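PDB 5NLA: putative transcriptional regulator TRANSCRIPTION REGULATOR protein from Rhizobium meliloti, which activates transcription in response to c-di-GMP, probably through sequence-specific DNA binding, and thereby regulates extracellular polysaccharide production. Local coordinates for residues S47-R52 against G374-S379; E58-W63 against V73-G78; S131-T136 against V142-P147; F151-S154 against P158-G161. All blocks are in the same frame, centred on the assembly; numbering follows the deposited sequence.

Interaction 1: S47-R52 against G374-S379; sequences SRFSTR and GDWLKS
The benzo end of the W376 indole meets the F49 carbonyl and the S50 backbone N, together with F49 CB and T51 OG1. Its CH2 lies 3.7 Å from F49 O, and its CZ2 is 3.9 Å from F49 CB and 3.8 Å from T51 OG1. All these approaches are oblique to the indole, and they are van der Waals contacts without a hydrogen bond. F49 takes part through its CB and carbonyl, while its phenyl ring leads away from the indole. With CG anti to the carbonyl carbon (chi1 -69°), W376 sends its long ring system from the helix toward the strand. A tryptophan suits this place because the two backbones stay 8.6 Å apart at F49 CA and W376 CA, a gap that its two fused rings can span. The contact joins the short helix 373-376, near the C terminus, to strand 49-52, an outermost strand of a seven-stranded antiparallel sheet. Further out, F49 and T51 are fixed by backbone hydrogen bonds to G91 and L89 of strand 88-94. The indole also packs on L89, L98 and V100, which explains its burial. R48 NH1 donates to G91 O and, over 2.8 Å, to S47 O.

Interaction 2: E58-W63 against V73-G78; sequences EQFRSW and VRLPDG
F60 carries its ring to L75 and V73 with CG anti to the backbone N (chi1 173°), while L75, whose CG is anti to its carbonyl carbon (chi1 -64°), brings its isobutyl group over the phenyl. Helix 59-67 here packs against strand 72-74, an outermost strand of the five-stranded antiparallel sheet, and against the loop that follows it. The F60 and L75 side chains slide past each other in opposite directions. L75 CG lies over the ring centre, 3.8 Å from the centroid of the F60 ring and only 3° off the normal, which makes a CH-pi contact over the face. Its CD2 reaches F60 CD1 at 3.5 Å. A flat aromatic and a branched aliphatic suit each other here because the branch spreads over the broad, slightly negative face.

The rim of the same ring meets different chemistry. R74 N lies at the edge in the ring plane, and R74 CA also approaches F60 CZ, so the phenyl abuts the strand's backbone as well as its side chains. R74 itself directs its CB away from the helix, fitting its exposed position. One turn further along the helix, W63 adds a lighter contact, its CD1 4.2 Å from V73 CG2. F85 lies against both aromatics, meeting F60 edge-to-face, and L75 packs on it too. V73 CG2 rests 3.8 Å from F60 CE1, and V73 O lies 3.5 Å from F60 CZ at the ring's edge, where an aromatic C-H presents its slightly positive side.

Interaction 3: S131-T136 against V142-P147; sequences SGRSWT and VTETGP
R133 and E144 form a salt bridge in which NH1 lies 3.1 Å from OE2. The guanidinium and carboxylate planes are 61° apart, so this is a one-nitrogen approach rather than a flat two-pronged pairing. The arginine chain is extended from CG to NE, which lets it reach across to the partner strand. Four backbone hydrogen bonds tie the strands: S134 N to T145 O at 2.9 Å with T145 N returning to S134 O, and T136 N to T143 O at 2.8 Å with T143 N returning to T136 O. Between these two hydrogen-bonded pairs, W135 and E144 form a non-hydrogen-bonded pair, where CA-H groups of both residues approach carbonyls of the opposite strand.

This is the beta hairpin of strands 134-138 and 141-145, at one edge of the five-stranded antiparallel sheet. Its two faces differ. On one, W135 and E144 run side by side, with E144 CG 3.4 Å from W135 NE1 over the indole face; the glutamate's CB and CG, and its carboxylate turned just 21° from the ring plane, lie along the indole, while OE2 also reaches R133. On the other, S134, T136 and T145 are small and buried, packing on F129, M163, F151, R153 and Y159; T143 shares this face but is partly exposed. T136 OG1 bonds to Y109 OH and T143 OG1 to N190 O, so both hydroxyls are satisfied. Beyond the paired strands, P147 CD sits 3.8 Å above the centre of the R133 guanidinium, and R133 NH1 comes 3.2 Å from CA of G146, a residue whose lack of a side chain permits that approach.

Interaction 4: F151-S154 against P158-G161; sequences FFRS and PYRG
R153 lies across the face of the Y159 ring, and all the close packing of this contact is between these two side chains. They cross at about a right angle. R153 CD is 3.6 Å from Y159 CD2 and stands over the face in a CH-pi contact, while NE sits 3.5 Å above the centre of the ring. The guanidinium carbon CZ lies 4.4 Å from the ring centroid, 19° off the normal, giving a cation-pi interaction. The guanidinium is nevertheless tilted 38° from the ring plane, so the two do not stack flat. A bend at chi3 (-61°) turns the end of the arginine along the ring instead of letting it run past.

The pair spans the interior between two antiparallel sheets: strand 150-154 belongs to the seven-stranded one and strand 159-163 to the five-stranded one. An arginine and a tyrosine are long enough to bridge the 8.9 Å between R153 CA and Y159 CA. The aromatic face and N190 OD1, which accepts a hydrogen bond from R153 NH1, probably help to offset the buried charge. F151 contributes from the same strand, R153 NH2 lying over the centre of one face of its ring.

Around this tight core the segments separate. F151 directs its CB toward the other strand, yet its nearest atom, F151 CE1, stays 6.3 Å from Y159 OH. P158 packs instead on helix 113-118. On the less buried side, R160 turns to a different set of partners, with NH2 in a salt bridge to E137 OE2 and NH1 in a long, weak ion pair with E110.

Strand 49-52 stands near the start of the modelled chain, and interaction 1 joins it to the helix near the C terminus, closing a loop that encloses the other three contacts. Within it, interactions 2, 3 and 4 follow in series without crossing. Interaction 2 closes a short helix-to-strand connection at one edge of the five-stranded sheet; interaction 3 closes the hairpin at its opposite edge. Interaction 4 then links this sheet to the seven-stranded one, whose edge strand takes part in interaction 1. Interactions 3 and 4 also touch: T136 CG2 packs 3.8 Å from Y159 CD1, and T145 OG1 lies 3.5 Å from F151 CB.

Interaction 1: S47-R52 against G374-S379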
# COMPACT_ATOMS: atom_id res chain seq x y z
N SER A 47 6.25 -15.47 -12.71
CA SER A 47 6.11 -14.45 -11.62
C SER A 47 4.70 -13.82 -11.63
O SER A 47 4.55 -12.62 -11.38
CB SER A 47 7.22 -13.38 -11.77
OG SER A 47 7.27 -12.86 -13.10
N ARG A 48 3.68 -14.65 -11.85
CA ARG A 48 2.34 -14.17 -12.25
C ARG A 48 1.17 -14.51 -11.34
O ARG A 48 1.01 -15.67 -10.95
CB ARG A 48 2.00 -14.69 -13.66
CG ARG A 48 3.03 -14.38 -14.73
CD ARG A 48 3.37 -12.91 -14.83
NE ARG A 48 2.17 -12.08 -14.72
CZ ARG A 48 1.85 -11.26 -13.71
NH1 ARG A 48 2.65 -11.07 -12.66
NH2 ARG A 48 0.71 -10.60 -13.77
N PHE A 49 0.36 -13.50 -11.01
CA PHE A 49 -0.96 -13.75 -10.43
C PHE A 49 -2.02 -12.75 -10.89
O PHE A 49 -1.74 -11.56 -11.07
CB PHE A 49 -0.90 -13.87 -8.89
CG PHE A 49 -0.88 -15.31 -8.40
CD1 PHE A 49 -1.97 -16.16 -8.64
CD2 PHE A 49 0.23 -15.82 -7.71
CE1 PHE A 49 -1.95 -17.49 -8.20
CE2 PHE A 49 0.24 -17.15 -7.27
CZ PHE A 49 -0.85 -17.98 -7.52
N SER A 50 -3.23 -13.27 -11.08
CA SER A 50 -4.31 -12.57 -11.76
C SER A 50 -5.63 -12.76 -11.01
O SER A 50 -5.85 -13.79 -10.39
CB SER A 50 -4.45 -13.10 -13.20
OG SER A 50 -5.01 -12.13 -14.07
N THR A 51 -6.48 -11.75 -11.07
CA THR A 51 -7.81 -11.80 -10.48
C THR A 51 -8.73 -11.01 -11.39
O THR A 51 -8.49 -9.83 -11.64
CB THR A 51 -7.82 -11.16 -9.08
OG1 THR A 51 -7.28 -12.10 -8.13
CG2 THR A 51 -9.22 -10.77 -8.62
N ARG A 52 -9.76 -11.67 -11.91
CA ARG A 52 -10.85 -10.96 -12.57
C ARG A 52 -12.15 -11.62 -12.23
O ARG A 52 -12.19 -12.70 -11.69
CB ARG A 52 -10.66 -10.90 -14.09
CG ARG A 52 -10.84 -12.22 -14.82
CD ARG A 52 -10.17 -12.19 -16.18
NE ARG A 52 -8.71 -12.07 -16.06
CZ ARG A 52 -7.86 -11.97 -17.08
NH1 ARG A 52 -8.30 -11.95 -18.34
NH2 ARG A 52 -6.55 -11.86 -16.84
N GLY A 374 -4.68 -9.27 0.23
CA GLY A 374 -3.93 -9.43 1.47
C GLY A 374 -2.84 -10.48 1.36
O GLY A 374 -1.75 -10.31 1.90
N ASP A 375 -3.14 -11.54 0.62
CA ASP A 375 -2.19 -12.60 0.31
C ASP A 375 -1.07 -12.15 -0.64
O ASP A 375 0.04 -12.67 -0.58
CB ASP A 375 -2.95 -13.81 -0.26
CG ASP A 375 -3.93 -14.41 0.74
OD1 ASP A 375 -3.49 -14.83 1.85
OD2 ASP A 375 -5.14 -14.47 0.44
N TRP A 376 -1.38 -11.21 -1.53
CA TRP A 376 -0.38 -10.61 -2.42
C TRP A 376 0.54 -9.67 -1.66
O TRP A 376 1.69 -9.47 -2.05
CB TRP A 376 -1.06 -9.83 -3.56
CG TRP A 376 -1.78 -10.68 -4.58
CD1 TRP A 376 -2.06 -12.01 -4.51
CD2 TRP A 376 -2.34 -10.21 -5.82
NE1 TRP A 376 -2.74 -12.41 -5.63
CE2 TRP A 376 -2.93 -11.33 -6.45
CE3 TRP A 376 -2.40 -8.97 -6.45
CZ2 TRP A 376 -3.57 -11.24 -7.70
CZ3 TRP A 376 -3.03 -8.88 -7.70
CH2 TRP A 376 -3.61 -10.01 -8.30
N LEU A 377 0.01 -9.08 -0.58
CA LEU A 377 0.77 -8.15 0.24
C LEU A 377 1.64 -8.81 1.34
O LEU A 377 2.22 -8.09 2.14
CB LEU A 377 -0.19 -7.10 0.83
CG LEU A 377 -0.83 -6.17 -0.22
CD1 LEU A 377 -2.08 -5.49 0.31
CD2 LEU A 377 0.15 -5.11 -0.69
N LYS A 378 1.74 -10.14 1.36
CA LYS A 378 2.62 -10.87 2.30
C LYS A 378 4.08 -10.94 1.82
O LYS A 378 5.02 -10.77 2.62
CB LYS A 378 2.11 -12.29 2.57
CG LYS A 378 0.97 -12.41 3.58
CD LYS A 378 0.74 -13.87 3.97
CE LYS A 378 -0.52 -14.07 4.80
NZ LYS A 378 -0.65 -15.44 5.39
N SER A 379 4.28 -11.24 0.53
CA SER A 379 5.61 -11.24 -0.12
C SER A 379 6.65 -12.28 0.38
O SER A 379 7.84 -12.15 0.06
CB SER A 379 6.22 -9.82 -0.12
OG SER A 379 6.86 -9.50 1.11

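Interaction 2: E58-W63 against V73-G78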
# COMPACT_ATOMS: atom_id res chain seq x y z
N GLU A 58 -22.44 -12.42 -10.63
CA GLU A 58 -22.48 -11.50 -9.47
C GLU A 58 -21.06 -11.23 -8.96
O GLU A 58 -20.57 -11.81 -7.99
CB GLU A 58 -23.46 -11.95 -8.39
CG GLU A 58 -24.83 -11.29 -8.54
CD GLU A 58 -25.49 -11.48 -9.93
OE1 GLU A 58 -25.16 -10.73 -10.87
OE2 GLU A 58 -26.37 -12.36 -10.07
N GLN A 59 -20.44 -10.28 -9.65
CA GLN A 59 -19.01 -10.08 -9.75
C GLN A 59 -18.50 -9.08 -8.70
O GLN A 59 -17.33 -9.14 -8.29
CB GLN A 59 -18.72 -9.55 -11.16
CG GLN A 59 -19.27 -10.46 -12.27
CD GLN A 59 -19.29 -9.87 -13.67
OE1 GLN A 59 -19.28 -8.67 -13.86
NE2 GLN A 59 -19.35 -10.73 -14.64
N PHE A 60 -19.37 -8.15 -8.31
CA PHE A 60 -19.04 -7.17 -7.30
C PHE A 60 -18.76 -7.84 -5.98
O PHE A 60 -17.75 -7.58 -5.34
CB PHE A 60 -20.16 -6.16 -7.10
CG PHE A 60 -19.91 -5.24 -5.97
CD1 PHE A 60 -18.90 -4.31 -6.05
CD2 PHE A 60 -20.63 -5.36 -4.78
CE1 PHE A 60 -18.64 -3.47 -4.99
CE2 PHE A 60 -20.36 -4.52 -3.72
CZ PHE A 60 -19.37 -3.57 -3.83
N ARG A 61 -19.68 -8.72 -5.58
CA ARG A 61 -19.50 -9.50 -4.36
C ARG A 61 -18.14 -10.23 -4.35
O ARG A 61 -17.44 -10.18 -3.34
CB ARG A 61 -20.68 -10.47 -4.14
CG ARG A 61 -22.00 -9.76 -3.80
CD ARG A 61 -23.00 -10.64 -3.06
NE ARG A 61 -23.39 -11.82 -3.84
CZ ARG A 61 -24.43 -11.91 -4.68
NH1 ARG A 61 -25.26 -10.89 -4.90
NH2 ARG A 61 -24.66 -13.06 -5.31
N SER A 62 -17.74 -10.84 -5.46
CA SER A 62 -16.40 -11.45 -5.57
C SER A 62 -15.30 -10.41 -5.43
O SER A 62 -14.40 -10.54 -4.61
CB SER A 62 -16.23 -12.20 -6.89
OG SER A 62 -14.87 -12.55 -7.06
N TRP A 63 -15.39 -9.36 -6.23
CA TRP A 63 -14.44 -8.26 -6.14
C TRP A 63 -14.25 -7.73 -4.71
O TRP A 63 -13.13 -7.45 -4.28
CB TRP A 63 -14.88 -7.13 -7.06
CG TRP A 63 -13.99 -5.96 -6.99
CD1 TRP A 63 -14.21 -4.81 -6.31
CD2 TRP A 63 -12.71 -5.84 -7.59
NE1 TRP A 63 -13.15 -3.96 -6.47
CE2 TRP A 63 -12.22 -4.58 -7.25
CE3 TRP A 63 -11.95 -6.68 -8.40
CZ2 TRP A 63 -10.99 -4.13 -7.68
CZ3 TRP A 63 -10.71 -6.22 -8.85
CH2 TRP A 63 -10.25 -4.96 -8.48
N VAL A 73 -15.49 -2.04 0.01
CA VAL A 73 -16.02 -1.40 -1.20
C VAL A 73 -17.54 -1.49 -1.29
O VAL A 73 -18.15 -2.42 -0.76
CB VAL A 73 -15.39 -1.98 -2.49
CG1 VAL A 73 -13.89 -1.71 -2.51
CG2 VAL A 73 -15.67 -3.47 -2.64
N ARG A 74 -18.13 -0.51 -1.97
CA ARG A 74 -19.58 -0.40 -2.16
C ARG A 74 -19.85 0.16 -3.54
O ARG A 74 -19.05 0.94 -4.05
CB ARG A 74 -20.22 0.48 -1.09
CG ARG A 74 -20.02 -0.08 0.32
CD ARG A 74 -20.89 0.58 1.38
NE ARG A 74 -22.29 0.19 1.23
CZ ARG A 74 -23.27 0.93 0.67
NH1 ARG A 74 -23.04 2.16 0.19
NH2 ARG A 74 -24.50 0.43 0.61
N LEU A 75 -20.96 -0.23 -4.15
CA LEU A 75 -21.34 0.32 -5.44
C LEU A 75 -21.80 1.77 -5.30
O LEU A 75 -22.10 2.21 -4.19
CB LEU A 75 -22.47 -0.50 -6.06
CG LEU A 75 -22.13 -1.94 -6.41
CD1 LEU A 75 -23.44 -2.62 -6.77
CD2 LEU A 75 -21.11 -2.03 -7.54
N PRO A 76 -21.85 2.52 -6.44
CA PRO A 76 -22.42 3.87 -6.37
C PRO A 76 -23.89 3.76 -6.13
O PRO A 76 -24.49 2.75 -6.47
CB PRO A 76 -22.11 4.48 -7.73
CG PRO A 76 -21.01 3.65 -8.29
CD PRO A 76 -21.24 2.27 -7.75
N ASP A 77 -24.46 4.79 -5.53
CA ASP A 77 -25.88 4.83 -5.28
C ASP A 77 -26.61 4.78 -6.61
O ASP A 77 -26.29 5.56 -7.51
CB ASP A 77 -26.29 6.06 -4.48
CG ASP A 77 -26.63 5.72 -3.03
OD1 ASP A 77 -25.71 5.26 -2.29
OD2 ASP A 77 -27.83 5.87 -2.66
N GLY A 78 -27.57 3.85 -6.72
CA GLY A 78 -28.33 3.64 -7.96
C GLY A 78 -27.98 2.36 -8.69
O GLY A 78 -28.84 1.73 -9.26

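Interaction 3: S131-T136 against V142-P147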
# COMPACT_ATOMS: atom_id res chain seq x y z
N SER A 131 -6.46 6.32 -16.67
CA SER A 131 -7.75 6.98 -16.83
C SER A 131 -8.55 6.90 -15.54
O SER A 131 -8.31 6.04 -14.71
CB SER A 131 -8.53 6.30 -17.94
OG SER A 131 -8.81 4.96 -17.59
N GLY A 132 -9.53 7.79 -15.42
CA GLY A 132 -10.39 7.87 -14.26
C GLY A 132 -9.93 8.94 -13.29
O GLY A 132 -8.94 9.62 -13.51
N ARG A 133 -10.65 9.04 -12.19
CA ARG A 133 -10.48 10.09 -11.21
C ARG A 133 -10.90 9.48 -9.90
O ARG A 133 -11.90 8.76 -9.86
CB ARG A 133 -11.36 11.31 -11.52
CG ARG A 133 -10.86 12.08 -12.71
CD ARG A 133 -11.51 13.46 -12.90
NE ARG A 133 -10.69 14.27 -13.82
CZ ARG A 133 -9.54 14.88 -13.49
NH1 ARG A 133 -9.06 14.81 -12.24
NH2 ARG A 133 -8.87 15.57 -14.40
N SER A 134 -10.13 9.72 -8.84
CA SER A 134 -10.57 9.36 -7.51
C SER A 134 -10.68 10.62 -6.68
O SER A 134 -10.16 11.65 -7.05
CB SER A 134 -9.64 8.35 -6.88
OG SER A 134 -8.40 8.94 -6.54
N TRP A 135 -11.44 10.55 -5.61
CA TRP A 135 -11.56 11.61 -4.63
C TRP A 135 -11.41 10.93 -3.30
O TRP A 135 -12.17 9.99 -3.02
CB TRP A 135 -12.92 12.28 -4.73
CG TRP A 135 -13.12 13.06 -6.00
CD1 TRP A 135 -12.92 14.40 -6.17
CD2 TRP A 135 -13.57 12.56 -7.27
NE1 TRP A 135 -13.22 14.76 -7.46
CE2 TRP A 135 -13.62 13.65 -8.16
CE3 TRP A 135 -13.92 11.28 -7.74
CZ2 TRP A 135 -14.02 13.52 -9.50
CZ3 TRP A 135 -14.32 11.15 -9.07
CH2 TRP A 135 -14.37 12.27 -9.94
N THR A 136 -10.44 11.35 -2.50
CA THR A 136 -10.13 10.64 -1.26
C THR A 136 -10.02 11.54 -0.03
O THR A 136 -9.19 12.45 0.03
CB THR A 136 -8.86 9.79 -1.39
OG1 THR A 136 -8.80 9.21 -2.70
CG2 THR A 136 -8.86 8.67 -0.33
N VAL A 142 -9.92 16.47 1.50
CA VAL A 142 -10.14 15.74 0.26
C VAL A 142 -9.07 16.08 -0.76
O VAL A 142 -8.64 17.21 -0.87
CB VAL A 142 -11.53 16.00 -0.35
CG1 VAL A 142 -11.74 15.12 -1.59
CG2 VAL A 142 -12.62 15.74 0.68
N THR A 143 -8.69 15.06 -1.50
CA THR A 143 -7.67 15.13 -2.51
C THR A 143 -8.25 14.46 -3.75
O THR A 143 -8.92 13.44 -3.66
CB THR A 143 -6.42 14.41 -1.99
OG1 THR A 143 -5.61 15.36 -1.30
CG2 THR A 143 -5.61 13.79 -3.09
N GLU A 144 -7.98 15.04 -4.92
CA GLU A 144 -8.46 14.52 -6.19
C GLU A 144 -7.29 14.12 -7.07
O GLU A 144 -6.40 14.92 -7.31
CB GLU A 144 -9.29 15.57 -6.92
CG GLU A 144 -9.93 15.00 -8.18
CD GLU A 144 -10.56 16.04 -9.06
OE1 GLU A 144 -10.49 17.25 -8.74
OE2 GLU A 144 -11.12 15.63 -10.10
N THR A 145 -7.32 12.89 -7.57
CA THR A 145 -6.28 12.34 -8.42
C THR A 145 -6.94 12.05 -9.74
O THR A 145 -7.92 11.32 -9.78
CB THR A 145 -5.72 11.01 -7.85
OG1 THR A 145 -5.09 11.23 -6.57
CG2 THR A 145 -4.71 10.39 -8.81
N GLY A 146 -6.42 12.63 -10.82
CA GLY A 146 -6.94 12.38 -12.16
C GLY A 146 -5.92 11.72 -13.05
O GLY A 146 -4.81 11.44 -12.61
N PRO A 147 -6.27 11.51 -14.33
CA PRO A 147 -5.37 10.84 -15.28
C PRO A 147 -3.97 11.44 -15.30
O PRO A 147 -3.81 12.67 -15.26
CB PRO A 147 -6.07 11.05 -16.63
CG PRO A 147 -7.51 11.20 -16.27
CD PRO A 147 -7.48 12.01 -15.02

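Interaction 4: F151-S154 against P158-G161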
# COMPACT_ATOMS: atom_id res chain seq x y z
N PHE A 151 -1.64 9.29 -6.58
CA PHE A 151 -1.89 9.49 -5.15
C PHE A 151 -0.73 8.87 -4.39
O PHE A 151 -0.12 7.90 -4.84
CB PHE A 151 -3.25 8.91 -4.69
CG PHE A 151 -3.33 7.40 -4.65
CD1 PHE A 151 -2.80 6.68 -3.59
CD2 PHE A 151 -3.96 6.70 -5.68
CE1 PHE A 151 -2.87 5.28 -3.56
CE2 PHE A 151 -4.04 5.31 -5.65
CZ PHE A 151 -3.50 4.60 -4.60
N PHE A 152 -0.42 9.46 -3.24
CA PHE A 152 0.42 8.81 -2.23
C PHE A 152 -0.36 8.68 -0.92
O PHE A 152 -1.00 9.64 -0.48
CB PHE A 152 1.72 9.57 -2.02
CG PHE A 152 2.42 9.21 -0.74
CD1 PHE A 152 3.12 8.01 -0.63
CD2 PHE A 152 2.34 10.05 0.36
CE1 PHE A 152 3.74 7.68 0.56
CE2 PHE A 152 2.96 9.72 1.55
CZ PHE A 152 3.66 8.53 1.65
N ARG A 153 -0.25 7.51 -0.29
CA ARG A 153 -0.96 7.17 0.94
C ARG A 153 -0.26 6.04 1.69
O ARG A 153 0.15 5.05 1.07
CB ARG A 153 -2.39 6.69 0.62
CG ARG A 153 -3.46 7.76 0.65
CD ARG A 153 -4.84 7.14 0.78
NE ARG A 153 -5.16 6.28 -0.35
CZ ARG A 153 -5.56 6.69 -1.57
NH1 ARG A 153 -5.68 7.99 -1.90
NH2 ARG A 153 -5.81 5.76 -2.49
N SER A 154 -0.15 6.16 3.01
CA SER A 154 0.14 5.00 3.84
C SER A 154 -1.13 4.19 4.10
O SER A 154 -2.21 4.75 4.33
CB SER A 154 0.70 5.39 5.17
OG SER A 154 0.96 4.21 5.91
N PRO A 158 -6.30 5.65 8.07
CA PRO A 158 -7.59 5.44 7.42
C PRO A 158 -7.86 6.44 6.31
O PRO A 158 -7.30 7.54 6.30
CB PRO A 158 -8.60 5.58 8.55
CG PRO A 158 -7.92 6.37 9.60
CD PRO A 158 -6.45 6.16 9.45
N TYR A 159 -8.71 6.02 5.38
CA TYR A 159 -9.21 6.88 4.31
C TYR A 159 -10.55 6.38 3.74
O TYR A 159 -10.83 5.18 3.73
CB TYR A 159 -8.16 7.02 3.22
CG TYR A 159 -7.76 5.74 2.50
CD1 TYR A 159 -8.41 5.33 1.33
CD2 TYR A 159 -6.72 4.98 2.96
CE1 TYR A 159 -8.03 4.17 0.66
CE2 TYR A 159 -6.34 3.82 2.30
CZ TYR A 159 -6.99 3.42 1.16
OH TYR A 159 -6.57 2.26 0.53
N ARG A 160 -11.36 7.34 3.31
CA ARG A 160 -12.65 7.13 2.63
C ARG A 160 -12.49 7.74 1.24
O ARG A 160 -11.85 8.78 1.08
CB ARG A 160 -13.79 7.90 3.35
CG ARG A 160 -14.44 7.17 4.51
CD ARG A 160 -14.80 8.07 5.70
NE ARG A 160 -13.69 8.91 6.18
CZ ARG A 160 -12.56 8.48 6.79
NH1 ARG A 160 -12.33 7.19 7.04
NH2 ARG A 160 -11.65 9.39 7.16
N GLY A 161 -13.09 7.12 0.23
CA GLY A 161 -13.22 7.80 -1.05
C GLY A 161 -14.11 7.15 -2.07
O GLY A 161 -14.80 6.17 -1.81